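Local coordinates for glycoside Hydrolase (Bacteroides uniformis, PDB 5T99), which hydrolyses glycosidic bonds as a family 2 glycoside hydrolase, probably releasing galactose units in an agarose-degrading pathway of this gut bacterium, at residues 103-108 against 172-177. Residues are numbered along the deposited sequence; the frame is centred on the assembly and turned at random.
Sequences VRIGFD and VWLRVD
One face of the Arg104 guanidinium is covered by CB and CD of Arg175, and Asp177 OD2 and a water sit at its edge; the Arg175 guanidinium in turn lays one face over CA of Gly106, where no side chain intervenes. The Phe107 ring takes CG1 of Val172 on one face, a CH-pi contact 4.2 Å from the ring centroid, while the indole of Trp173 presents its NE1 edge to Asp108 OD2. Apart from Asp108, just past the end of strand 102-107, these groups sit on two neighbouring antiparallel strands, 102-107 and 172-177, of the jelly-roll-like beta-sandwich that forms the sugar-binding domain of family 2 glycosidases. Hydrogen-bonded pairs Arg104-Arg175 and Gly106-Trp173 join the backbones, the shortest bond running from Trp173 N to Gly106 O (2.7 Å). On the Phe107 side of the sheet, Ile105 CG2 meets Val172 CG1 at 3.5 Å, and Leu174 CD1 lies against Ile105 CD1 and Val103 CG1; Leu149 of strand 146-153 packs on both Ile105 and Phe107, and Val151 on Phe107, tying this layer to the second sheet. The face of Arg104 and Arg175 carries the charged groups, beside the indole of Trp173. A bend at chi3 (-73°) turns the Arg104 guanidinium so that NH2 reaches Asp177 OD2 (2.9 Å) in a salt bridge, in the guanidinium plane but well above the carboxylate plane. NH1 of Arg104 and NH1 of Arg175 share Glu134 OE2, which would offset their like charges. A second water accepts from Arg175 NH2 and donates to Asp108 OD1, while Trp173 NE1 gives Asp108 OD2 a nearly straight bond (2.9 Å, 166°) from above the carboxylate plane.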
ATOM      1  N   VAL A 103      13.454  15.483  24.358  1.00 25.94           N
ATOM      2  CA  VAL A 103      13.870  15.269  22.975  1.00 25.81           C
ATOM      3  C   VAL A 103      13.767  13.784  22.679  1.00 24.77           C
ATOM      4  O   VAL A 103      14.311  12.978  23.419  1.00 25.25           O
ATOM      5  CB  VAL A 103      15.307  15.764  22.740  1.00 26.51           C
ATOM      6  CG1 VAL A 103      15.707  15.584  21.270  1.00 26.95           C
ATOM      7  CG2 VAL A 103      15.427  17.229  23.159  1.00 26.91           C
ATOM      8  N   ARG A 104      13.036  13.439  21.619  1.00 24.27           N
ATOM      9  CA  ARG A 104      12.828  12.049  21.194  1.00 23.48           C
ATOM     10  C   ARG A 104      13.033  11.934  19.686  1.00 22.72           C
ATOM     11  O   ARG A 104      12.818  12.907  18.955  1.00 21.76           O
ATOM     12  CB  ARG A 104      11.414  11.591  21.541  1.00 23.64           C
ATOM     13  CG  ARG A 104      11.070  11.618  23.032  1.00 24.27           C
ATOM     14  CD  ARG A 104       9.565  11.482  23.248  1.00 24.92           C
ATOM     15  NE  ARG A 104       8.831  12.704  22.873  1.00 25.08           N
ATOM     16  CZ  ARG A 104       7.582  12.765  22.383  1.00 24.81           C
ATOM     17  NH1 ARG A 104       6.855  11.667  22.164  1.00 24.59           N
ATOM     18  NH2 ARG A 104       7.050  13.961  22.092  1.00 24.48           N
ATOM     19  N   ILE A 105      13.468  10.758  19.234  1.00 21.78           N
ATOM     20  CA  ILE A 105      13.571  10.466  17.816  1.00 21.87           C
ATOM     21  C   ILE A 105      12.625   9.313  17.508  1.00 22.00           C
ATOM     22  O   ILE A 105      12.741   8.231  18.092  1.00 21.63           O
ATOM     23  CB  ILE A 105      14.995  10.085  17.361  1.00 21.94           C
ATOM     24  CG1 ILE A 105      16.039  11.067  17.898  1.00 22.05           C
ATOM     25  CG2 ILE A 105      15.072  10.013  15.837  1.00 21.92           C
ATOM     26  CD1 ILE A 105      15.901  12.482  17.403  1.00 22.17           C
ATOM     27  N   GLY A 106      11.694   9.564  16.596  1.00 20.63           N
ATOM     28  CA  GLY A 106      10.711   8.582  16.206  1.00 20.65           C
ATOM     29  C   GLY A 106      11.139   7.970  14.889  1.00 20.54           C
ATOM     30  O   GLY A 106      11.431   8.694  13.931  1.00 19.95           O
ATOM     31  N   PHE A 107      11.184   6.638  14.855  1.00 19.87           N
ATOM     32  CA  PHE A 107      11.408   5.877  13.637  1.00 19.31           C
ATOM     33  C   PHE A 107      10.095   5.189  13.252  1.00 18.91           C
ATOM     34  O   PHE A 107       9.616   4.322  13.986  1.00 18.52           O
ATOM     35  CB  PHE A 107      12.508   4.818  13.870  1.00 19.46           C
ATOM     36  CG  PHE A 107      13.856   5.392  14.238  1.00 18.99           C
ATOM     37  CD1 PHE A 107      14.831   5.592  13.271  1.00 19.32           C
ATOM     38  CD2 PHE A 107      14.157   5.710  15.547  1.00 19.26           C
ATOM     39  CE1 PHE A 107      16.078   6.115  13.605  1.00 19.13           C
ATOM     40  CE2 PHE A 107      15.397   6.230  15.888  1.00 19.22           C
ATOM     41  CZ  PHE A 107      16.363   6.427  14.914  1.00 18.98           C
ATOM     42  N   ASP A 108       9.514   5.573  12.117  1.00 18.37           N
ATOM     43  CA  ASP A 108       8.332   4.874  11.581  1.00 18.27           C
ATOM     44  C   ASP A 108       8.605   3.428  11.133  1.00 18.90           C
ATOM     45  O   ASP A 108       7.678   2.604  11.045  1.00 18.64           O
ATOM     46  CB  ASP A 108       7.742   5.640  10.392  1.00 17.98           C
ATOM     47  CG  ASP A 108       7.157   6.984  10.780  1.00 17.71           C
ATOM     48  OD1 ASP A 108       6.861   7.210  11.982  1.00 16.70           O
ATOM     49  OD2 ASP A 108       7.002   7.819   9.858  1.00 17.02           O
ATOM     50  N   VAL A 172      11.859   9.374   9.638  1.00 19.53           N
ATOM     51  CA  VAL A 172      12.390   9.538  10.983  1.00 20.08           C
ATOM     52  C   VAL A 172      12.014  10.941  11.439  1.00 20.49           C
ATOM     53  O   VAL A 172      12.042  11.874  10.636  1.00 20.80           O
ATOM     54  CB  VAL A 172      13.921   9.331  11.000  1.00 20.60           C
ATOM     55  CG1 VAL A 172      14.477   9.468  12.410  1.00 21.13           C
ATOM     56  CG2 VAL A 172      14.272   7.953  10.440  1.00 20.86           C
ATOM     57  N   TRP A 173      11.666  11.091  12.714  1.00 20.72           N
ATOM     58  CA  TRP A 173      11.122  12.350  13.236  1.00 21.56           C
ATOM     59  C   TRP A 173      11.855  12.822  14.495  1.00 22.75           C
ATOM     60  O   TRP A 173      12.149  12.024  15.376  1.00 23.78           O
ATOM     61  CB  TRP A 173       9.627  12.198  13.531  1.00 20.89           C
ATOM     62  CG  TRP A 173       8.870  11.761  12.335  1.00 20.39           C
ATOM     63  CD1 TRP A 173       8.545  10.483  12.003  1.00 20.26           C
ATOM     64  CD2 TRP A 173       8.391  12.588  11.270  1.00 20.25           C
ATOM     65  NE1 TRP A 173       7.878  10.461  10.811  1.00 20.51           N
ATOM     66  CE2 TRP A 173       7.769  11.739  10.334  1.00 20.20           C
ATOM     67  CE3 TRP A 173       8.429  13.965  11.015  1.00 20.24           C
ATOM     68  CZ2 TRP A 173       7.173  12.218   9.163  1.00 20.14           C
ATOM     69  CZ3 TRP A 173       7.843  14.449   9.843  1.00 20.31           C
ATOM     70  CH2 TRP A 173       7.213  13.572   8.936  1.00 20.51           C
ATOM     71  N   LEU A 174      12.151  14.116  14.548  1.00 22.99           N
ATOM     72  CA  LEU A 174      12.663  14.763  15.744  1.00 23.91           C
ATOM     73  C   LEU A 174      11.501  15.444  16.462  1.00 23.25           C
ATOM     74  O   LEU A 174      10.756  16.197  15.846  1.00 22.77           O
ATOM     75  CB  LEU A 174      13.728  15.800  15.364  1.00 24.98           C
ATOM     76  CG  LEU A 174      14.243  16.740  16.462  1.00 25.79           C
ATOM     77  CD1 LEU A 174      15.101  15.975  17.453  1.00 25.29           C
ATOM     78  CD2 LEU A 174      15.001  17.904  15.829  1.00 26.28           C
ATOM     79  N   ARG A 175      11.365  15.185  17.759  1.00 24.29           N
ATOM     80  CA  ARG A 175      10.292  15.754  18.578  1.00 25.30           C
ATOM     81  C   ARG A 175      10.921  16.471  19.759  1.00 25.75           C
ATOM     82  O   ARG A 175      11.581  15.845  20.598  1.00 27.02           O
ATOM     83  CB  ARG A 175       9.335  14.653  19.049  1.00 25.86           C
ATOM     84  CG  ARG A 175       8.424  14.148  17.934  1.00 26.93           C
ATOM     85  CD  ARG A 175       7.944  12.719  18.139  1.00 27.62           C
ATOM     86  NE  ARG A 175       7.463  12.126  16.887  1.00 28.39           N
ATOM     87  CZ  ARG A 175       7.220  10.824  16.687  1.00 29.06           C
ATOM     88  NH1 ARG A 175       7.387   9.919  17.668  1.00 28.64           N
ATOM     89  NH2 ARG A 175       6.796  10.418  15.485  1.00 29.14           N
ATOM     90  N   VAL A 176      10.745  17.789  19.800  1.00 25.85           N
ATOM     91  CA  VAL A 176      11.276  18.615  20.859  1.00 26.13           C
ATOM     92  C   VAL A 176      10.067  19.161  21.598  1.00 26.89           C
ATOM     93  O   VAL A 176       9.283  19.919  21.026  1.00 26.48           O
ATOM     94  CB  VAL A 176      12.140  19.757  20.292  1.00 27.06           C
ATOM     95  CG1 VAL A 176      12.590  20.712  21.402  1.00 27.50           C
ATOM     96  CG2 VAL A 176      13.348  19.181  19.568  1.00 27.18           C
ATOM     97  N   ASP A 177       9.908  18.760  22.857  1.00 27.24           N
ATOM     98  CA  ASP A 177       8.769  19.177  23.667  1.00 27.14           C
ATOM     99  C   ASP A 177       9.191  19.882  24.958  1.00 25.88           C
ATOM    100  O   ASP A 177      10.300  19.682  25.443  1.00 26.19           O
ATOM    101  CB  ASP A 177       7.906  17.959  24.002  1.00 28.24           C
ATOM    102  CG  ASP A 177       7.094  17.480  22.817  1.00 29.59           C
ATOM    103  OD1 ASP A 177       5.911  17.846  22.726  1.00 29.35           O
ATOM    104  OD2 ASP A 177       7.642  16.751  21.966  1.00 31.87           O
TER
HETATM  105  O   HOH W   1       9.727  15.305  22.790  1.00 16.01           O
HETATM  106  O   HOH W   2       7.815   7.783  14.761  1.00 22.70           O